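Local structure of Cfl (Pectobacterium brasiliense, 7A9J) at residues A452-D460 with I515-Y524. The protein probably activates carboxylic acids such as coronafacic acid with ATP, by adenylation, for ligation to an acceptor. The protein carries 1 engineered substitution. Sequence-based numbering, arbitrary orientation.
With PO4 (phosphate ion), chain D.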
loop_
_atom_site.group_PDB
_atom_site.type_symbol
_atom_site.label_atom_id
_atom_site.label_comp_id
_atom_site.label_asym_id
_atom_site.label_seq_id
_atom_site.Cartn_x
_atom_site.Cartn_y
_atom_site.Cartn_z
ATOM N N ALA A 452 -22.426 -4.391 11.846
ATOM C CA ALA A 452 -21.173 -5.049 11.541
ATOM C C ALA A 452 -21.327 -6.499 11.946
ATOM O O ALA A 452 -22.244 -6.866 12.687
ATOM C CB ALA A 452 -19.990 -4.411 12.266
ATOM N N SER A 453 -20.423 -7.319 11.446
ATOM C CA SER A 453 -20.537 -8.741 11.699
ATOM C C SER A 453 -19.194 -9.382 11.411
ATOM O O SER A 453 -18.451 -8.913 10.544
ATOM C CB SER A 453 -21.637 -9.357 10.826
ATOM O OG SER A 453 -21.569 -10.763 10.935
ATOM N N VAL A 454 -18.868 -10.434 12.159
ATOM C CA VAL A 454 -17.712 -11.273 11.871
ATOM C C VAL A 454 -18.180 -12.728 11.987
ATOM O O VAL A 454 -18.858 -13.086 12.965
ATOM C CB VAL A 454 -16.541 -11.021 12.845
ATOM C CG1 VAL A 454 -15.399 -11.973 12.554
ATOM C CG2 VAL A 454 -16.004 -9.582 12.734
ATOM N N VAL A 455 -17.830 -13.562 10.994
ATOM C CA VAL A 455 -18.244 -14.973 10.960
ATOM C C VAL A 455 -17.006 -15.852 11.114
ATOM O O VAL A 455 -15.963 -15.570 10.524
ATOM C CB VAL A 455 -19.014 -15.297 9.660
ATOM C CG1 VAL A 455 -19.266 -16.814 9.500
ATOM C CG2 VAL A 455 -20.323 -14.533 9.600
ATOM N N PHE A 456 -17.102 -16.903 11.939
ATOM C CA PHE A 456 -15.981 -17.808 12.149
ATOM C C PHE A 456 -16.557 -19.167 12.549
ATOM O O PHE A 456 -17.768 -19.330 12.697
ATOM C CB PHE A 456 -15.034 -17.339 13.257
ATOM C CG PHE A 456 -15.725 -17.069 14.612
ATOM C CD1 PHE A 456 -16.271 -15.826 14.883
ATOM C CD2 PHE A 456 -15.791 -18.067 15.632
ATOM C CE1 PHE A 456 -16.895 -15.557 16.084
ATOM C CE2 PHE A 456 -16.403 -17.775 16.889
ATOM C CZ PHE A 456 -16.956 -16.541 17.102
ATOM N N SER A 457 -15.692 -20.147 12.688
ATOM C CA SER A 457 -16.201 -21.427 13.152
ATOM C C SER A 457 -15.512 -21.856 14.436
ATOM O O SER A 457 -14.439 -21.358 14.791
ATOM C CB SER A 457 -16.042 -22.533 12.073
ATOM O OG SER A 457 -14.660 -22.861 11.912
ATOM N N VAL A 458 -16.167 -22.799 15.108
ATOM C CA VAL A 458 -15.619 -23.452 16.290
ATOM C C VAL A 458 -15.668 -24.944 16.047
ATOM O O VAL A 458 -16.471 -25.441 15.238
ATOM C CB VAL A 458 -16.371 -23.051 17.587
ATOM C CG1 VAL A 458 -16.116 -21.514 17.791
ATOM C CG2 VAL A 458 -17.850 -23.321 17.509
ATOM N N PRO A 459 -14.798 -25.685 16.717
ATOM C CA PRO A 459 -14.866 -27.150 16.628
ATOM C C PRO A 459 -16.207 -27.681 17.085
ATOM O O PRO A 459 -16.866 -27.130 17.965
ATOM C CB PRO A 459 -13.732 -27.622 17.539
ATOM C CG PRO A 459 -13.008 -26.429 18.002
ATOM C CD PRO A 459 -13.818 -25.212 17.703
ATOM N N ASP A 460 -16.614 -28.781 16.461
ATOM C CA ASP A 460 -17.857 -29.447 16.801
ATOM C C ASP A 460 -17.615 -30.950 16.718
ATOM O O ASP A 460 -17.081 -31.435 15.709
ATOM C CB ASP A 460 -18.966 -29.033 15.826
ATOM C CG ASP A 460 -20.322 -29.589 16.237
ATOM O OD1 ASP A 460 -21.113 -28.807 16.797
ATOM O OD2 ASP A 460 -20.586 -30.799 16.027
ATOM N N ILE A 515 -9.203 -8.602 11.720
ATOM C CA ILE A 515 -9.653 -8.720 13.104
ATOM C C ILE A 515 -9.319 -10.120 13.644
ATOM O O ILE A 515 -9.435 -10.374 14.844
ATOM C CB ILE A 515 -11.168 -8.397 13.219
ATOM C CG1 ILE A 515 -11.479 -7.047 12.570
ATOM C CG2 ILE A 515 -11.619 -8.346 14.665
ATOM C CD1 ILE A 515 -12.891 -6.557 12.828
ATOM N N SER A 516 -8.891 -11.010 12.741
ATOM C CA SER A 516 -8.479 -12.382 13.051
ATOM C C SER A 516 -9.651 -13.274 13.431
ATOM O O SER A 516 -10.033 -13.354 14.604
ATOM C CB SER A 516 -7.464 -12.451 14.187
ATOM O OG SER A 516 -7.040 -13.805 14.338
ATOM N N ARG A 517 -10.217 -13.971 12.457
ATOM C CA ARG A 517 -11.297 -14.872 12.818
ATOM C C ARG A 517 -10.779 -16.017 13.680
ATOM O O ARG A 517 -11.536 -16.559 14.500
ATOM C CB ARG A 517 -11.986 -15.307 11.522
ATOM C CG ARG A 517 -12.594 -14.120 10.787
ATOM C CD ARG A 517 -13.157 -14.537 9.424
ATOM N NE ARG A 517 -13.756 -13.439 8.699
ATOM C CZ ARG A 517 -13.038 -12.526 8.037
ATOM N NH1 ARG A 517 -11.719 -12.631 8.018
ATOM N NH2 ARG A 517 -13.624 -11.533 7.374
ATOM N N ARG A 518 -9.485 -16.328 13.562
ATOM C CA ARG A 518 -8.847 -17.357 14.380
ATOM C C ARG A 518 -8.842 -16.978 15.858
ATOM O O ARG A 518 -9.151 -17.805 16.731
ATOM C CB ARG A 518 -7.410 -17.586 13.896
ATOM C CG ARG A 518 -6.768 -18.758 14.578
ATOM C CD ARG A 518 -5.251 -18.724 14.659
ATOM N NE ARG A 518 -4.845 -19.784 15.583
ATOM C CZ ARG A 518 -4.197 -19.596 16.731
ATOM N NH1 ARG A 518 -3.818 -18.371 17.090
ATOM N NH2 ARG A 518 -3.910 -20.644 17.504
ATOM N N LYS A 519 -8.436 -15.753 16.171
ATOM C CA LYS A 519 -8.436 -15.357 17.570
ATOM C C LYS A 519 -9.854 -15.225 18.117
ATOM O O LYS A 519 -10.099 -15.547 19.289
ATOM C CB LYS A 519 -7.643 -14.063 17.736
ATOM C CG LYS A 519 -6.157 -14.280 17.398
ATOM C CD LYS A 519 -5.344 -12.987 17.385
ATOM C CE LYS A 519 -4.290 -13.009 16.270
ATOM N NZ LYS A 519 -3.696 -11.666 16.036
ATOM N N LEU A 520 -10.809 -14.796 17.291
ATOM C CA LEU A 520 -12.184 -14.761 17.773
ATOM C C LEU A 520 -12.705 -16.157 18.066
ATOM O O LEU A 520 -13.374 -16.360 19.088
ATOM C CB LEU A 520 -13.077 -14.042 16.778
ATOM C CG LEU A 520 -12.888 -12.538 16.842
ATOM C CD1 LEU A 520 -13.555 -11.848 15.656
ATOM C CD2 LEU A 520 -13.433 -12.007 18.161
ATOM N N SER A 521 -12.409 -17.140 17.194
ATOM C CA SER A 521 -12.797 -18.518 17.477
ATOM C C SER A 521 -12.231 -18.958 18.809
ATOM O O SER A 521 -12.880 -19.700 19.567
ATOM C CB SER A 521 -12.309 -19.477 16.382
ATOM O OG SER A 521 -12.705 -20.831 16.690
ATOM N N ASN A 522 -10.995 -18.533 19.087
ATOM C CA ASN A 522 -10.319 -18.945 20.312
ATOM C C ASN A 522 -10.953 -18.318 21.535
ATOM O O ASN A 522 -10.882 -18.915 22.616
ATOM C CB ASN A 522 -8.832 -18.568 20.246
ATOM C CG ASN A 522 -8.019 -19.557 19.423
ATOM O OD1 ASN A 522 -8.418 -20.703 19.256
ATOM N ND2 ASN A 522 -6.869 -19.116 18.905
ATOM N N GLU A 523 -11.680 -17.205 21.353
ATOM C CA GLU A 523 -12.346 -16.492 22.437
ATOM C C GLU A 523 -13.853 -16.674 22.433
ATOM O O GLU A 523 -14.579 -15.865 23.043
ATOM C CB GLU A 523 -12.000 -15.000 22.326
ATOM C CG GLU A 523 -10.515 -14.779 22.240
ATOM C CD GLU A 523 -9.817 -15.204 23.515
ATOM O OE1 GLU A 523 -8.715 -15.796 23.441
ATOM O OE2 GLU A 523 -10.393 -14.960 24.600
ATOM N N TYR A 524 -14.332 -17.736 21.763
ATOM C CA TYR A 524 -15.760 -17.983 21.583
ATOM C C TYR A 524 -16.532 -18.006 22.894
ATOM O O TYR A 524 -17.594 -17.376 23.011
ATOM C CB TYR A 524 -15.918 -19.300 20.834
ATOM C CG TYR A 524 -17.311 -19.889 20.851
ATOM C CD1 TYR A 524 -18.380 -19.216 20.267
ATOM C CD2 TYR A 524 -17.546 -21.140 21.409
ATOM C CE1 TYR A 524 -19.664 -19.768 20.266
ATOM C CE2 TYR A 524 -18.833 -21.705 21.403
ATOM C CZ TYR A 524 -19.880 -21.007 20.836
ATOM O OH TYR A 524 -21.161 -21.540 20.822
HETATM P P PO4 D . -4.475 -14.845 11.862
HETATM O O1 PO4 D . -4.315 -16.341 11.730
HETATM O O2 PO4 D . -3.845 -14.397 13.162
HETATM O O3 PO4 D . -3.779 -14.189 10.691
HETATM O O4 PO4 D . -5.948 -14.491 11.857
#
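Phe456 turns its ring onto the helix 517-522 because CG lies between its own backbone N and carbonyl carbon (chi1 55°). Ser521 holds OG anti to its own N (chi1 180°), which turns the hydroxyl toward Ser457 O on the strand. The motif is a helix packed on the edge strand of a four-stranded mixed sheet, in the C-terminal domain of this AMP-binding enzyme. The axes of the strand and helix segments come within 7.8 Å.

The Phe456 ring presents one face to Ser521 N and Leu520 CB. Phe456 CD2 comes to 3.5 Å from Ser521 CA. Tyr524 CD1 sits at the edge of the same ring, near its plane. Val458 CG1 lies over the face of the Tyr524 ring in a CH-pi contact, 4.1 Å from its centroid. At the other end of the contact, Val454 CG1 touches Leu520 CD1 at 3.6 Å, the two side chains crossing at about a right angle. Leu527, from the following helix 524-530, also packs on Phe456 and Leu520.

Arg517 runs extended from CG to NE past the strand. Val455 O lies at the edge of the Arg517 guanidinium, near its plane, and 3.2 Å from Arg517 CD. The charged end forms a salt bridge with Glu441, which also accepts from Val455 N. This carboxylate therefore ties the helix start to the strand. Ser516 N-caps the helix: its OG accepts from Lys519 N and donates to a phosphate ion, probably from the crystallisation liquor.

One hydrogen bond joins the two segments directly. Ser521 OG donates to Ser457 O at 2.6 Å, in the carbonyl plane, with a C=O...OG angle of 150°.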